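Local coordinates for cellulose 1,4-beta-cellobiosidase (Thermobifida fusca, PDB 4JJJ), which probably hydrolyses cellulose to cellobiose as a cellobiohydrolase, this chain being its glycoside hydrolase family 48 catalytic domain with an (alpha/alpha)6 fold, at residues 61-64 and 65-69; 199-202 and 203-207. The protein carries 1 engineered substitution. One frame throughout, in Å; residues are numbered along the deposited sequence.

Contact 1: 61-64 and 65-69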
loop_
_atom_site.group_PDB
_atom_site.type_symbol
_atom_site.label_atom_id
_atom_site.label_comp_id
_atom_site.label_asym_id
_atom_site.label_seq_id
_atom_site.Cartn_x
_atom_site.Cartn_y
_atom_site.Cartn_z
ATOM N N ALA A 61 15.833 -4.333 10.350
ATOM C CA ALA A 61 16.926 -3.369 10.132
ATOM C C ALA A 61 17.250 -2.675 11.443
ATOM O O ALA A 61 18.429 -2.424 11.806
ATOM C CB ALA A 61 16.524 -2.365 9.023
ATOM N N TYR A 62 16.242 -2.273 12.208
ATOM C CA TYR A 62 16.452 -1.690 13.545
ATOM C C TYR A 62 17.074 -2.717 14.479
ATOM O O TYR A 62 17.923 -2.352 15.281
ATOM C CB TYR A 62 15.184 -1.123 14.164
ATOM C CG TYR A 62 15.025 0.378 13.917
ATOM C CD1 TYR A 62 14.003 0.862 13.136
ATOM C CD2 TYR A 62 15.913 1.235 14.479
ATOM C CE1 TYR A 62 13.848 2.216 12.909
ATOM C CE2 TYR A 62 15.794 2.608 14.238
ATOM C CZ TYR A 62 14.721 3.100 13.466
ATOM O OH TYR A 62 14.553 4.466 13.123
ATOM N N TYR A 63 16.741 -3.972 14.365
ATOM C CA TYR A 63 17.446 -4.985 15.106
ATOM C C TYR A 63 18.932 -4.994 14.782
ATOM O O TYR A 63 19.777 -5.071 15.698
ATOM C CB TYR A 63 16.815 -6.374 14.909
ATOM C CG TYR A 63 17.447 -7.441 15.832
ATOM C CD1 TYR A 63 17.100 -7.463 17.177
ATOM C CD2 TYR A 63 18.428 -8.258 15.354
ATOM C CE1 TYR A 63 17.666 -8.420 18.009
ATOM C CE2 TYR A 63 19.024 -9.230 16.167
ATOM C CZ TYR A 63 18.629 -9.272 17.478
ATOM O OH TYR A 63 19.233 -10.167 18.419
ATOM N N GLY A 64 19.304 -4.939 13.512
ATOM C CA GLY A 64 20.699 -4.719 13.144
ATOM C C GLY A 64 21.355 -3.527 13.707
ATOM O O GLY A 64 22.497 -3.567 14.137
ATOM N N ARG A 65 20.656 -2.410 13.739
ATOM C CA ARG A 65 21.190 -1.188 14.326
ATOM C C ARG A 65 21.548 -1.382 15.771
ATOM O O ARG A 65 22.645 -1.019 16.226
ATOM C CB ARG A 65 20.227 -0.007 14.224
ATOM C CG ARG A 65 20.748 1.281 14.829
ATOM C CD ARG A 65 19.782 2.469 14.825
ATOM N NE ARG A 65 20.554 3.633 15.261
ATOM C CZ ARG A 65 20.868 3.904 16.504
ATOM N NH1 ARG A 65 20.302 3.322 17.577
ATOM N NH2 ARG A 65 21.740 4.883 16.681
ATOM N N VAL A 66 20.641 -2.017 16.475
ATOM C CA VAL A 66 20.726 -2.083 17.907
ATOM C C VAL A 66 21.769 -3.174 18.299
ATOM O O VAL A 66 22.500 -3.002 19.316
ATOM C CB VAL A 66 19.331 -2.387 18.552
ATOM C CG1 VAL A 66 19.469 -2.800 19.991
ATOM C CG2 VAL A 66 18.435 -1.129 18.468
ATOM N N THR A 67 21.880 -4.222 17.552
ATOM C CA THR A 67 22.693 -5.382 17.961
ATOM C C THR A 67 23.914 -5.635 17.116
ATOM O O THR A 67 24.814 -6.426 17.491
ATOM C CB THR A 67 21.893 -6.700 17.952
ATOM O OG1 THR A 67 21.509 -7.065 16.594
ATOM C CG2 THR A 67 20.700 -6.654 18.877
ATOM N N GLY A 68 24.021 -5.047 15.944
ATOM C CA GLY A 68 24.978 -5.422 14.909
ATOM C C GLY A 68 24.815 -6.717 14.227
ATOM O O GLY A 68 25.686 -7.099 13.444
ATOM N N ASP A 69 23.718 -7.434 14.422
ATOM C CA ASP A 69 23.446 -8.697 13.767
ATOM C C ASP A 69 22.500 -8.443 12.611
ATOM O O ASP A 69 21.317 -8.079 12.844
ATOM C CB ASP A 69 22.794 -9.677 14.719
ATOM C CG ASP A 69 22.422 -11.005 14.045
ATOM O OD1 ASP A 69 22.891 -11.291 12.922
ATOM O OD2 ASP A 69 21.652 -11.810 14.677
HETATM O O HOH W 1 21.136 -11.667 17.413
#

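Contact 2: 199-202 and 203-207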
loop_
_atom_site.group_PDB
_atom_site.type_symbol
_atom_site.label_atom_id
_atom_site.label_comp_id
_atom_site.label_asym_id
_atom_site.label_seq_id
_atom_site.Cartn_x
_atom_site.Cartn_y
_atom_site.Cartn_z
ATOM N N GLY A 199 -15.898 -20.296 -11.975
ATOM C CA GLY A 199 -16.819 -20.788 -13.033
ATOM C C GLY A 199 -16.016 -21.476 -14.094
ATOM O O GLY A 199 -14.863 -21.825 -13.955
ATOM N N PRO A 200 -16.581 -21.654 -15.279
ATOM C CA PRO A 200 -15.915 -22.367 -16.299
ATOM C C PRO A 200 -14.669 -21.725 -16.855
ATOM O O PRO A 200 -13.780 -22.408 -17.364
ATOM C CB PRO A 200 -16.968 -22.504 -17.399
ATOM C CG PRO A 200 -17.980 -21.595 -17.064
ATOM C CD PRO A 200 -17.917 -21.184 -15.644
ATOM N N ASN A 201 -14.606 -20.395 -16.779
ATOM C CA ASN A 201 -13.431 -19.652 -17.111
ATOM C C ASN A 201 -12.760 -19.101 -15.821
ATOM O O ASN A 201 -12.237 -17.998 -15.807
ATOM C CB ASN A 201 -13.824 -18.496 -17.956
ATOM C CG ASN A 201 -14.516 -18.959 -19.280
ATOM O OD1 ASN A 201 -13.909 -19.816 -19.987
ATOM N ND2 ASN A 201 -15.662 -18.438 -19.608
ATOM N N GLY A 202 -12.819 -19.906 -14.795
ATOM C CA GLY A 202 -12.238 -19.507 -13.468
ATOM C C GLY A 202 -13.027 -18.301 -12.996
ATOM O O GLY A 202 -14.290 -18.187 -12.948
ATOM N N TYR A 203 -12.266 -17.255 -12.606
ATOM C CA TYR A 203 -12.887 -16.039 -12.182
ATOM C C TYR A 203 -12.774 -14.925 -13.241
ATOM O O TYR A 203 -13.247 -13.837 -13.034
ATOM C CB TYR A 203 -12.185 -15.528 -10.899
ATOM C CG TYR A 203 -12.441 -16.434 -9.673
ATOM C CD1 TYR A 203 -11.778 -17.643 -9.551
ATOM C CD2 TYR A 203 -13.312 -16.014 -8.648
ATOM C CE1 TYR A 203 -12.006 -18.436 -8.463
ATOM C CE2 TYR A 203 -13.561 -16.811 -7.555
ATOM C CZ TYR A 203 -12.876 -18.021 -7.469
ATOM O OH TYR A 203 -13.049 -18.847 -6.327
ATOM N N LEU A 204 -12.162 -15.252 -14.413
ATOM C CA LEU A 204 -11.685 -14.193 -15.295
ATOM C C LEU A 204 -12.866 -13.364 -15.819
ATOM O O LEU A 204 -12.750 -12.100 -15.980
ATOM C CB LEU A 204 -10.943 -14.772 -16.473
ATOM C CG LEU A 204 -9.750 -15.577 -16.173
ATOM C CD1 LEU A 204 -9.137 -16.139 -17.432
ATOM C CD2 LEU A 204 -8.715 -14.726 -15.377
ATOM N N ASP A 205 -13.985 -14.026 -16.132
ATOM C CA ASP A 205 -15.074 -13.363 -16.713
ATOM C C ASP A 205 -16.022 -12.701 -15.787
ATOM O O ASP A 205 -17.097 -12.230 -16.233
ATOM C CB ASP A 205 -15.836 -14.294 -17.732
ATOM C CG ASP A 205 -16.318 -15.626 -17.112
ATOM O OD1 ASP A 205 -16.106 -15.845 -15.918
ATOM O OD2 ASP A 205 -17.062 -16.389 -17.824
ATOM N N LEU A 206 -15.651 -12.541 -14.485
ATOM C CA LEU A 206 -16.352 -11.615 -13.618
ATOM C C LEU A 206 -15.845 -10.180 -13.939
ATOM O O LEU A 206 -16.461 -9.220 -13.614
ATOM C CB LEU A 206 -15.941 -11.950 -12.163
ATOM C CG LEU A 206 -16.506 -13.247 -11.588
ATOM C CD1 LEU A 206 -15.789 -13.663 -10.302
ATOM C CD2 LEU A 206 -17.942 -13.087 -11.285
ATOM N N PHE A 207 -14.626 -10.124 -14.478
ATOM C CA PHE A 207 -13.827 -8.926 -14.532
ATOM C C PHE A 207 -13.596 -8.360 -15.910
ATOM O O PHE A 207 -13.711 -7.158 -16.071
ATOM C CB PHE A 207 -12.523 -9.109 -13.753
ATOM C CG PHE A 207 -12.737 -9.662 -12.365
ATOM C CD1 PHE A 207 -13.580 -9.053 -11.485
ATOM C CD2 PHE A 207 -12.069 -10.810 -11.924
ATOM C CE1 PHE A 207 -13.785 -9.534 -10.200
ATOM C CE2 PHE A 207 -12.254 -11.320 -10.669
ATOM C CZ PHE A 207 -13.080 -10.652 -9.789
HETATM O O HOH W 2 -15.977 -18.464 -15.162
#

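Contact 1: 61-64 and 65-69
With chi1 of Y63 at -173°, its ring is carried along the helix toward the C-terminal turn, where T67, four residues on, meets it over one face. The threonine stands with OG1 between its own N and carbonyl carbon (chi1 66°), which turns the hydroxyl back toward the preceding turn and leaves CG2 to the ring. CG2 lies 3.8 Å from the centroid of the Y63 ring, 23° off its normal, a CH-pi contact; OG1 sits over the same ring nearer its rim. T67 OG1 also donates to Y63 O at 2.8 Å, from above the carbonyl plane and off any lone pair, while T67 N reaches that oxygen at 2.9 Å from the opposite face. Two donors grip Y63 O, with V66 N adding a weak third bond. The hydroxyl in turn accepts from D69 N (3.1 Å from T67 OG1), forming an ST turn that carries the chain out of the helix. D69 OD2 lies at the edge of the Y63 ring, in its plane, and a water bridges Y63 OH (2.6 Å) and D69 OD2 (2.8 Å); D69 OD1 caps K71 N, and a bound zinc ion lies about 4 Å from the D69 side chain. The Y63 ring also stacks with Y10 of helix 2-14. On another side, R65 CD packs 4.0 Å from Y62 CE2, and W239 meets both residues, with R65 in a cation-pi contact; Y62 OH bonds to E635. G68, with positive phi, leaves the helix while its N still bonds G64 O. The geometry is that of a helix C-terminus, here ending helix 50-67 of the (alpha/alpha)6 barrel.

Contact 2: 199-202 and 203-207
N201 and D205 join side chains across a tight loop: N201 ND2 donates to D205 OD2 at 3.1 Å, almost straight at 177°. The acceptor lies in the amide plane, yet the donor meets OD2 from 61° above the carboxylate plane, and the two flat groups stand nearly perpendicular. D205 reaches back because its CG sits between N and the carbonyl carbon (chi1 56°), folding the carboxylate over N201 CB; N201 holds CG anti to its carbonyl carbon, with ND2 turned to D205 OD2. The other oxygen, D205 OD1, accepts from W568 NE1 and from a water at 2.7 Å. That same water accepts from N201 N and donates to G202 O (2.8 Å), tying the carboxylate to the turn backbone. L204 N bonds N201 O at 3.1 Å, which brings CB and CG close to that oxygen, while the side chain rests on Q216 and R218. Y203 CB lies 3.6 Å from G202 C, and the ring passes obliquely by that carbon before packing on H189 and P190; Y203 N bonds D193. Positive phi at G202 fits the second position of a type II' turn. Two overlapping beta turns, type I over 199-202 and type II' over 201-204, form the middle of the loop between strands 192-193 and 208-209, where the L204 side chain lies about 6 Å from a bound glucose unit.

The two contacts lie on opposite sides of the chain's centre, with centres about 47 Å apart and nearest atoms about 36 Å apart. They share no element: contact 1 lies at the end of helix 50-67, contact 2 in the loop between strands 192-193 and 208-209. Contact 1 is partly buried, with its inner residues against neighbouring helices and its threonine exposed. Contact 2 is largely buried, though its amide-carboxylate pair is partly exposed. Their chemistry follows: contact 1 rests on repeating helical backbone bonds plus an aromatic face, whereas contact 2 relies on turn bonds and that pair. Each enlists one water to reach an aspartate, from a tyrosine hydroxyl in contact 1 and from the backbone in contact 2.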